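Local coordinates for protein adenylosuccinate lyase (PDB 4EEI) that probably catalyses two fumarate-releasing beta-eliminations of purine biosynthesis, cleaving adenylosuccinate to AMP and the succinylated imidazole carboxamide ribotide (SAICAR) to AICAR, at residues V345-F359 with L404-Y418. Numbering follows the deposited sequence.
Sequences VRSTSAYLSSFYLHF and LDIPEMDFEGIKKTY
Met-409 and Phe-355 reach toward each other at the middle of the interface. Kinked about CB-CG and CG-SD, the methionine chain folds its methyl CE over the centre of the phenylalanine ring, 3.9 Å from the centroid, while SD lies obliquely to that ring in a Met-aromatic contact. The same methyl packs on Leu-352 CD2, and Pro-407 CG meets the rim of the Phe-355 ring in its plane. Met-409 CB comes within 3.2 Å of Tyr-356 OH, a hydroxyl hydrogen-bonded to Ser-389 at the start of helix 388-400. Farther along, the Phe-359 ring packs obliquely against Ile-406 and Pro-407, its CE1 3.7 Å from Pro-407 CD. These contacts belong to the all-helical C-terminal domain of the fumarase/aspartase superfamily: the largely extended 404-409 run lies along the first two turns of helix 352-363, antiparallel to it, and Asp-410 then N-caps helix 411-418, its OD1 accepting from Gly-413 N (2.8 Å). The axes of 352-359 and 411-418 are inclined at 69° and come no closer than 12.9 Å. In Tyr-351, chi1 of 51° tucks CG over the backbone, between N and C, and the ring turns its edge to the face of Tyr-418 in an offset edge-to-face pair, planes at 85°. A water bridges the two, donating to Tyr-351 O and accepting from Tyr-418 OH at 2.7 Å; Cys-188 of a second subunit packs on Tyr-418. At the exposed end, the extended Arg-346 chain lays its guanidinium flat over Phe-411, CZ 3.8 Å from the ring centroid, a stacked cation-pi contact, and Ile-135 of strand 135-140 also touches Phe-411.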
ATOM      1  N   VAL B 345       3.048 -28.121  28.821  1.00 29.60           N
ATOM      2  CA  VAL B 345       4.373 -27.923  29.401  1.00 29.62           C
ATOM      3  C   VAL B 345       4.872 -29.224  30.020  1.00 34.57           C
ATOM      4  O   VAL B 345       6.027 -29.594  29.853  1.00 32.94           O
ATOM      5  CB  VAL B 345       4.369 -26.801  30.457  1.00 33.25           C
ATOM      6  CG1 VAL B 345       5.723 -26.696  31.142  1.00 31.60           C
ATOM      7  CG2 VAL B 345       4.014 -25.469  29.803  1.00 32.25           C
ATOM      8  N   ARG B 346       3.988 -29.925  30.724  1.00 38.03           N
ATOM      9  CA  ARG B 346       4.350 -31.198  31.332  1.00 40.77           C
ATOM     10  C   ARG B 346       4.725 -32.245  30.293  1.00 43.31           C
ATOM     11  O   ARG B 346       5.588 -33.087  30.532  1.00 47.03           O
ATOM     12  CB  ARG B 346       3.190 -31.732  32.172  1.00 44.28           C
ATOM     13  CG  ARG B 346       2.893 -30.951  33.429  1.00 45.50           C
ATOM     14  CD  ARG B 346       1.803 -31.652  34.217  1.00 50.52           C
ATOM     15  NE  ARG B 346       1.691 -31.150  35.580  1.00 53.34           N
ATOM     16  CZ  ARG B 346       0.824 -30.221  35.967  1.00 53.39           C
ATOM     17  NH1 ARG B 346       0.793 -29.832  37.235  1.00 56.54           N
ATOM     18  NH2 ARG B 346      -0.018 -29.688  35.089  1.00 49.55           N
ATOM     19  N   SER B 347       4.061 -32.199  29.144  1.00 42.20           N
ATOM     20  CA  SER B 347       4.260 -33.208  28.107  1.00 46.40           C
ATOM     21  C   SER B 347       5.575 -33.023  27.342  1.00 47.00           C
ATOM     22  O   SER B 347       5.966 -33.890  26.558  1.00 49.76           O
ATOM     23  CB  SER B 347       3.078 -33.208  27.129  1.00 48.48           C
ATOM     24  OG  SER B 347       3.117 -32.065  26.288  1.00 52.91           O
ATOM     25  N   THR B 348       6.264 -31.910  27.571  1.00 43.48           N
ATOM     26  CA  THR B 348       7.507 -31.638  26.851  1.00 49.22           C
ATOM     27  C   THR B 348       8.696 -31.462  27.794  1.00 46.70           C
ATOM     28  O   THR B 348       8.628 -30.692  28.751  1.00 44.50           O
ATOM     29  CB  THR B 348       7.379 -30.400  25.940  1.00 54.77           C
ATOM     30  OG1 THR B 348       7.487 -29.207  26.726  1.00 58.80           O
ATOM     31  CG2 THR B 348       6.041 -30.404  25.222  1.00 55.86           C
ATOM     32  N   SER B 349       9.781 -32.180  27.520  1.00 48.57           N
ATOM     33  CA  SER B 349      11.006 -32.056  28.313  1.00 47.55           C
ATOM     34  C   SER B 349      12.267 -31.633  27.543  1.00 43.23           C
ATOM     35  O   SER B 349      13.352 -31.577  28.120  1.00 42.18           O
ATOM     36  CB  SER B 349      11.279 -33.360  29.067  1.00 50.46           C
ATOM     37  OG  SER B 349      11.128 -34.479  28.214  1.00 57.47           O
ATOM     38  N   ALA B 350      12.133 -31.342  26.253  1.00 40.46           N
ATOM     39  CA  ALA B 350      13.300 -31.107  25.397  1.00 44.71           C
ATOM     40  C   ALA B 350      14.150 -29.903  25.808  1.00 43.66           C
ATOM     41  O   ALA B 350      15.379 -29.956  25.779  1.00 45.89           O
ATOM     42  CB  ALA B 350      12.870 -30.980  23.942  1.00 45.23           C
ATOM     43  N   TYR B 351      13.482 -28.821  26.185  1.00 34.53           N
ATOM     44  CA  TYR B 351      14.134 -27.583  26.609  1.00 36.49           C
ATOM     45  C   TYR B 351      15.109 -27.772  27.779  1.00 37.48           C
ATOM     46  O   TYR B 351      16.011 -26.960  27.985  1.00 38.73           O
ATOM     47  CB  TYR B 351      13.083 -26.528  26.969  1.00 35.69           C
ATOM     48  CG  TYR B 351      12.028 -27.001  27.939  1.00 37.19           C
ATOM     49  CD1 TYR B 351      10.809 -27.494  27.488  1.00 30.54           C
ATOM     50  CD2 TYR B 351      12.243 -26.944  29.310  1.00 35.87           C
ATOM     51  CE1 TYR B 351       9.840 -27.920  28.374  1.00 39.70           C
ATOM     52  CE2 TYR B 351      11.282 -27.368  30.202  1.00 35.82           C
ATOM     53  CZ  TYR B 351      10.084 -27.857  29.731  1.00 38.52           C
ATOM     54  OH  TYR B 351       9.122 -28.283  30.620  1.00 43.62           O
ATOM     55  N   LEU B 352      14.927 -28.837  28.547  1.00 35.62           N
ATOM     56  CA  LEU B 352      15.736 -29.034  29.747  1.00 46.47           C
ATOM     57  C   LEU B 352      17.214 -29.280  29.455  1.00 48.89           C
ATOM     58  O   LEU B 352      18.066 -29.016  30.300  1.00 52.01           O
ATOM     59  CB  LEU B 352      15.181 -30.174  30.598  1.00 47.30           C
ATOM     60  CG  LEU B 352      13.900 -29.901  31.387  1.00 46.23           C
ATOM     61  CD1 LEU B 352      13.533 -31.108  32.246  1.00 48.69           C
ATOM     62  CD2 LEU B 352      14.052 -28.667  32.252  1.00 43.15           C
ATOM     63  N   SER B 353      17.517 -29.795  28.269  1.00 49.26           N
ATOM     64  CA  SER B 353      18.906 -30.052  27.903  1.00 50.87           C
ATOM     65  C   SER B 353      19.718 -28.764  27.867  1.00 47.42           C
ATOM     66  O   SER B 353      20.843 -28.717  28.373  1.00 44.64           O
ATOM     67  CB  SER B 353      18.987 -30.771  26.561  1.00 55.68           C
ATOM     68  OG  SER B 353      18.448 -32.074  26.666  1.00 60.03           O
ATOM     69  N   SER B 354      19.142 -27.718  27.281  1.00 43.82           N
ATOM     70  CA  SER B 354      19.811 -26.423  27.261  1.00 41.29           C
ATOM     71  C   SER B 354      20.022 -25.907  28.681  1.00 40.70           C
ATOM     72  O   SER B 354      21.054 -25.310  28.980  1.00 41.10           O
ATOM     73  CB  SER B 354      19.029 -25.398  26.441  1.00 39.92           C
ATOM     74  OG  SER B 354      19.677 -24.138  26.487  1.00 40.61           O
ATOM     75  N   PHE B 355      19.049 -26.148  29.556  1.00 39.31           N
ATOM     76  CA  PHE B 355      19.179 -25.724  30.941  1.00 36.30           C
ATOM     77  C   PHE B 355      20.379 -26.403  31.590  1.00 39.84           C
ATOM     78  O   PHE B 355      21.273 -25.733  32.118  1.00 39.37           O
ATOM     79  CB  PHE B 355      17.905 -26.017  31.734  1.00 37.95           C
ATOM     80  CG  PHE B 355      18.067 -25.819  33.214  1.00 37.82           C
ATOM     81  CD1 PHE B 355      18.047 -24.543  33.761  1.00 37.45           C
ATOM     82  CD2 PHE B 355      18.274 -26.904  34.055  1.00 38.79           C
ATOM     83  CE1 PHE B 355      18.211 -24.352  35.122  1.00 37.28           C
ATOM     84  CE2 PHE B 355      18.441 -26.721  35.415  1.00 40.50           C
ATOM     85  CZ  PHE B 355      18.410 -25.441  35.948  1.00 40.41           C
ATOM     86  N   TYR B 356      20.397 -27.731  31.532  1.00 40.31           N
ATOM     87  CA  TYR B 356      21.491 -28.523  32.091  1.00 42.93           C
ATOM     88  C   TYR B 356      22.831 -28.244  31.424  1.00 43.94           C
ATOM     89  O   TYR B 356      23.869 -28.284  32.084  1.00 45.67           O
ATOM     90  CB  TYR B 356      21.171 -30.014  31.998  1.00 44.72           C
ATOM     91  CG  TYR B 356      20.048 -30.428  32.908  1.00 46.33           C
ATOM     92  CD1 TYR B 356      20.101 -30.160  34.269  1.00 46.93           C
ATOM     93  CD2 TYR B 356      18.923 -31.062  32.407  1.00 44.39           C
ATOM     94  CE1 TYR B 356      19.072 -30.529  35.107  1.00 45.65           C
ATOM     95  CE2 TYR B 356      17.890 -31.432  33.234  1.00 44.54           C
ATOM     96  CZ  TYR B 356      17.967 -31.165  34.582  1.00 48.46           C
ATOM     97  OH  TYR B 356      16.931 -31.540  35.408  1.00 48.10           O
ATOM     98  N   LEU B 357      22.818 -27.982  30.120  1.00 43.20           N
ATOM     99  CA  LEU B 357      24.063 -27.668  29.426  1.00 47.91           C
ATOM    100  C   LEU B 357      24.667 -26.399  30.012  1.00 46.42           C
ATOM    101  O   LEU B 357      25.844 -26.371  30.377  1.00 45.79           O
ATOM    102  CB  LEU B 357      23.839 -27.506  27.919  1.00 48.75           C
ATOM    103  CG  LEU B 357      25.098 -27.158  27.121  1.00 52.55           C
ATOM    104  CD1 LEU B 357      26.235 -28.097  27.476  1.00 56.04           C
ATOM    105  CD2 LEU B 357      24.836 -27.206  25.631  1.00 55.60           C
ATOM    106  N   HIS B 358      23.844 -25.357  30.105  1.00 41.69           N
ATOM    107  CA  HIS B 358      24.258 -24.098  30.707  1.00 41.40           C
ATOM    108  C   HIS B 358      24.678 -24.286  32.158  1.00 42.78           C
ATOM    109  O   HIS B 358      25.655 -23.687  32.610  1.00 44.11           O
ATOM    110  CB  HIS B 358      23.133 -23.070  30.632  1.00 39.02           C
ATOM    111  CG  HIS B 358      22.998 -22.415  29.294  1.00 44.69           C
ATOM    112  ND1 HIS B 358      22.254 -22.962  28.268  1.00 45.31           N
ATOM    113  CD2 HIS B 358      23.501 -21.252  28.816  1.00 42.79           C
ATOM    114  CE1 HIS B 358      22.305 -22.161  27.217  1.00 44.26           C
ATOM    115  NE2 HIS B 358      23.052 -21.115  27.524  1.00 41.38           N
ATOM    116  N   PHE B 359      23.942 -25.109  32.894  1.00 42.79           N
ATOM    117  CA  PHE B 359      24.305 -25.342  34.281  1.00 45.25           C
ATOM    118  C   PHE B 359      25.716 -25.917  34.408  1.00 48.94           C
ATOM    119  O   PHE B 359      26.508 -25.465  35.242  1.00 48.70           O
ATOM    120  CB  PHE B 359      23.300 -26.253  34.986  1.00 45.43           C
ATOM    121  CG  PHE B 359      23.416 -26.204  36.479  1.00 48.42           C
ATOM    122  CD1 PHE B 359      22.679 -25.282  37.209  1.00 48.41           C
ATOM    123  CD2 PHE B 359      24.302 -27.032  37.149  1.00 52.44           C
ATOM    124  CE1 PHE B 359      22.800 -25.209  38.584  1.00 51.97           C
ATOM    125  CE2 PHE B 359      24.432 -26.966  38.527  1.00 53.63           C
ATOM    126  CZ  PHE B 359      23.679 -26.052  39.245  1.00 52.65           C
ATOM    127  N   LEU B 404      28.066 -30.669  43.181  1.00 79.20           N
ATOM    128  CA  LEU B 404      27.095 -29.715  42.654  1.00 75.88           C
ATOM    129  C   LEU B 404      25.765 -29.769  43.398  1.00 75.44           C
ATOM    130  O   LEU B 404      25.338 -30.834  43.842  1.00 76.07           O
ATOM    131  CB  LEU B 404      26.839 -29.997  41.174  1.00 72.73           C
ATOM    132  CG  LEU B 404      27.990 -29.789  40.195  1.00 70.75           C
ATOM    133  CD1 LEU B 404      27.613 -30.334  38.837  1.00 67.74           C
ATOM    134  CD2 LEU B 404      28.337 -28.320  40.098  1.00 69.59           C
ATOM    135  N   ASP B 405      25.113 -28.621  43.533  1.00 74.80           N
ATOM    136  CA  ASP B 405      23.732 -28.601  43.995  1.00 75.80           C
ATOM    137  C   ASP B 405      22.811 -28.282  42.818  1.00 66.29           C
ATOM    138  O   ASP B 405      22.424 -27.132  42.613  1.00 65.20           O
ATOM    139  CB  ASP B 405      23.533 -27.592  45.127  1.00 82.41           C
ATOM    140  CG  ASP B 405      22.170 -27.721  45.783  1.00 87.25           C
ATOM    141  OD1 ASP B 405      21.536 -28.785  45.619  1.00 88.33           O
ATOM    142  OD2 ASP B 405      21.736 -26.765  46.460  1.00 90.30           O
ATOM    143  N   ILE B 406      22.476 -29.314  42.046  1.00 61.88           N
ATOM    144  CA  ILE B 406      21.609 -29.166  40.881  1.00 60.33           C
ATOM    145  C   ILE B 406      20.146 -29.091  41.310  1.00 60.98           C
ATOM    146  O   ILE B 406      19.624 -30.025  41.914  1.00 63.06           O
ATOM    147  CB  ILE B 406      21.797 -30.342  39.895  1.00 60.43           C
ATOM    148  CG1 ILE B 406      23.272 -30.487  39.510  1.00 61.41           C
ATOM    149  CG2 ILE B 406      20.937 -30.148  38.656  1.00 57.91           C
ATOM    150  CD1 ILE B 406      23.534 -31.480  38.389  1.00 60.43           C
ATOM    151  N   PRO B 407      19.470 -27.979  40.994  1.00 60.04           N
ATOM    152  CA  PRO B 407      18.082 -27.863  41.452  1.00 60.26           C
ATOM    153  C   PRO B 407      17.183 -28.868  40.742  1.00 56.39           C
ATOM    154  O   PRO B 407      17.419 -29.195  39.578  1.00 56.00           O
ATOM    155  CB  PRO B 407      17.704 -26.437  41.051  1.00 60.25           C
ATOM    156  CG  PRO B 407      18.528 -26.174  39.829  1.00 58.99           C
ATOM    157  CD  PRO B 407      19.841 -26.901  40.058  1.00 59.82           C
ATOM    158  N   GLU B 408      16.180 -29.364  41.456  1.00 58.32           N
ATOM    159  CA  GLU B 408      15.255 -30.344  40.909  1.00 59.17           C
ATOM    160  C   GLU B 408      14.382 -29.705  39.840  1.00 55.00           C
ATOM    161  O   GLU B 408      13.743 -28.682  40.079  1.00 55.54           O
ATOM    162  CB  GLU B 408      14.381 -30.931  42.019  1.00 66.74           C
ATOM    163  CG  GLU B 408      13.416 -32.004  41.547  1.00 68.96           C
ATOM    164  CD  GLU B 408      14.129 -33.246  41.050  0.70 70.47           C
ATOM    165  OE1 GLU B 408      13.569 -33.950  40.185  0.68 70.88           O
ATOM    166  OE2 GLU B 408      15.250 -33.517  41.527  0.81 71.34           O
ATOM    167  N   MET B 409      14.362 -30.310  38.660  1.00 48.74           N
ATOM    168  CA  MET B 409      13.584 -29.773  37.553  1.00 46.68           C
ATOM    169  C   MET B 409      12.249 -30.487  37.381  1.00 46.74           C
ATOM    170  O   MET B 409      11.897 -30.909  36.282  1.00 46.63           O
ATOM    171  CB  MET B 409      14.389 -29.815  36.254  1.00 45.96           C
ATOM    172  CG  MET B 409      15.423 -28.705  36.137  1.00 44.42           C
ATOM    173  SD  MET B 409      14.818 -27.111  36.724  1.00 44.87           S
ATOM    174  CE  MET B 409      14.432 -26.312  35.168  1.00 41.41           C
ATOM    175  N   ASP B 410      11.506 -30.616  38.475  1.00 47.94           N
ATOM    176  CA  ASP B 410      10.144 -31.120  38.402  1.00 49.13           C
ATOM    177  C   ASP B 410       9.259 -29.963  37.963  1.00 45.39           C
ATOM    178  O   ASP B 410       9.761 -28.893  37.625  1.00 40.84           O
ATOM    179  CB  ASP B 410       9.687 -31.672  39.753  1.00 53.88           C
ATOM    180  CG  ASP B 410       9.867 -30.679  40.880  1.00 57.15           C
ATOM    181  OD1 ASP B 410      10.396 -29.577  40.629  1.00 53.99           O
ATOM    182  OD2 ASP B 410       9.479 -31.002  42.022  1.00 60.11           O
ATOM    183  N   PHE B 411       7.948 -30.166  37.964  1.00 45.52           N
ATOM    184  CA  PHE B 411       7.040 -29.114  37.526  1.00 45.74           C
ATOM    185  C   PHE B 411       7.257 -27.818  38.299  1.00 44.84           C
ATOM    186  O   PHE B 411       7.399 -26.750  37.705  1.00 42.88           O
ATOM    187  CB  PHE B 411       5.582 -29.558  37.637  1.00 49.06           C
ATOM    188  CG  PHE B 411       4.617 -28.626  36.963  1.00 47.57           C
ATOM    189  CD1 PHE B 411       4.622 -28.482  35.587  1.00 45.03           C
ATOM    190  CD2 PHE B 411       3.714 -27.887  37.706  1.00 51.05           C
ATOM    191  CE1 PHE B 411       3.740 -27.623  34.963  1.00 42.00           C
ATOM    192  CE2 PHE B 411       2.829 -27.025  37.088  1.00 48.55           C
ATOM    193  CZ  PHE B 411       2.841 -26.893  35.714  1.00 40.50           C
ATOM    194  N   GLU B 412       7.305 -27.924  39.623  1.00 46.31           N
ATOM    195  CA  GLU B 412       7.477 -26.760  40.485  1.00 51.76           C
ATOM    196  C   GLU B 412       8.809 -26.061  40.236  1.00 46.59           C
ATOM    197  O   GLU B 412       8.878 -24.835  40.208  1.00 43.92           O
ATOM    198  CB  GLU B 412       7.372 -27.165  41.956  1.00 61.99           C
ATOM    199  CG  GLU B 412       5.955 -27.438  42.430  1.00 75.46           C
ATOM    200  CD  GLU B 412       5.789 -27.225  43.922  1.00 89.73           C
ATOM    201  OE1 GLU B 412       6.808 -27.252  44.646  1.00 93.25           O
ATOM    202  OE2 GLU B 412       4.640 -27.028  44.372  1.00 95.51           O
ATOM    203  N   GLY B 413       9.866 -26.845  40.054  1.00 44.74           N
ATOM    204  CA  GLY B 413      11.177 -26.288  39.756  1.00 43.20           C
ATOM    205  C   GLY B 413      11.208 -25.626  38.386  1.00 40.75           C
ATOM    206  O   GLY B 413      11.804 -24.556  38.197  1.00 38.30           O
ATOM    207  N   ILE B 414      10.570 -26.270  37.414  1.00 37.21           N
ATOM    208  CA  ILE B 414      10.476 -25.708  36.064  1.00 35.94           C
ATOM    209  C   ILE B 414       9.775 -24.348  36.108  1.00 35.47           C
ATOM    210  O   ILE B 414      10.205 -23.389  35.465  1.00 32.94           O
ATOM    211  CB  ILE B 414       9.727 -26.678  35.123  1.00 38.89           C
ATOM    212  CG1 ILE B 414      10.627 -27.861  34.757  1.00 40.29           C
ATOM    213  CG2 ILE B 414       9.237 -25.967  33.863  1.00 31.54           C
ATOM    214  CD1 ILE B 414       9.897 -28.982  34.039  1.00 38.32           C
ATOM    215  N   LYS B 415       8.695 -24.268  36.878  1.00 35.75           N
ATOM    216  CA  LYS B 415       7.984 -23.005  37.054  1.00 37.67           C
ATOM    217  C   LYS B 415       8.883 -21.956  37.698  1.00 36.40           C
ATOM    218  O   LYS B 415       8.900 -20.802  37.281  1.00 34.07           O
ATOM    219  CB  LYS B 415       6.718 -23.212  37.892  1.00 42.67           C
ATOM    220  CG  LYS B 415       5.443 -23.223  37.068  1.00 45.80           C
ATOM    221  CD  LYS B 415       4.270 -23.837  37.823  1.00 53.70           C
ATOM    222  CE  LYS B 415       3.944 -23.083  39.095  1.00 59.46           C
ATOM    223  NZ  LYS B 415       2.716 -23.627  39.766  1.00 63.71           N
ATOM    224  N   LYS B 416       9.634 -22.374  38.711  1.00 35.70           N
ATOM    225  CA  LYS B 416      10.560 -21.488  39.409  1.00 38.61           C
ATOM    226  C   LYS B 416      11.606 -20.927  38.478  1.00 37.13           C
ATOM    227  O   LYS B 416      12.052 -19.788  38.636  1.00 37.69           O
ATOM    228  CB  LYS B 416      11.293 -22.258  40.500  1.00 41.51           C
ATOM    229  CG  LYS B 416      10.958 -21.821  41.901  1.00 53.32           C
ATOM    230  CD  LYS B 416       9.561 -22.256  42.268  1.00 56.28           C
ATOM    231  CE  LYS B 416       9.275 -22.001  43.740  1.00 60.54           C
ATOM    232  NZ  LYS B 416       8.673 -23.200  44.386  1.00 60.37           N
ATOM    233  N   THR B 417      12.016 -21.744  37.517  1.00 34.23           N
ATOM    234  CA  THR B 417      13.121 -21.390  36.638  1.00 33.30           C
ATOM    235  C   THR B 417      12.676 -20.445  35.537  1.00 31.85           C
ATOM    236  O   THR B 417      13.278 -19.393  35.324  1.00 34.33           O
ATOM    237  CB  THR B 417      13.750 -22.656  36.020  1.00 33.51           C
ATOM    238  OG1 THR B 417      14.242 -23.499  37.071  1.00 35.95           O
ATOM    239  CG2 THR B 417      14.898 -22.301  35.088  1.00 35.78           C
ATOM    240  N   TYR B 418      11.610 -20.817  34.841  1.00 30.04           N
ATOM    241  CA  TYR B 418      11.240 -20.120  33.623  1.00 28.25           C
ATOM    242  C   TYR B 418      10.318 -18.930  33.850  1.00 30.48           C
ATOM    243  O   TYR B 418      10.005 -18.198  32.911  1.00 30.62           O
ATOM    244  CB  TYR B 418      10.637 -21.111  32.634  1.00 28.50           C
ATOM    245  CG  TYR B 418      11.655 -22.104  32.137  1.00 30.73           C
ATOM    246  CD1 TYR B 418      12.519 -21.771  31.106  1.00 27.83           C
ATOM    247  CD2 TYR B 418      11.766 -23.366  32.708  1.00 33.24           C
ATOM    248  CE1 TYR B 418      13.455 -22.667  30.643  1.00 29.76           C
ATOM    249  CE2 TYR B 418      12.708 -24.271  32.253  1.00 32.55           C
ATOM    250  CZ  TYR B 418      13.550 -23.913  31.221  1.00 32.55           C
ATOM    251  OH  TYR B 418      14.491 -24.803  30.754  1.00 33.57           O
TER
HETATM  252  O   HOH W   1      16.125 -24.273  28.697  1.00 34.79           O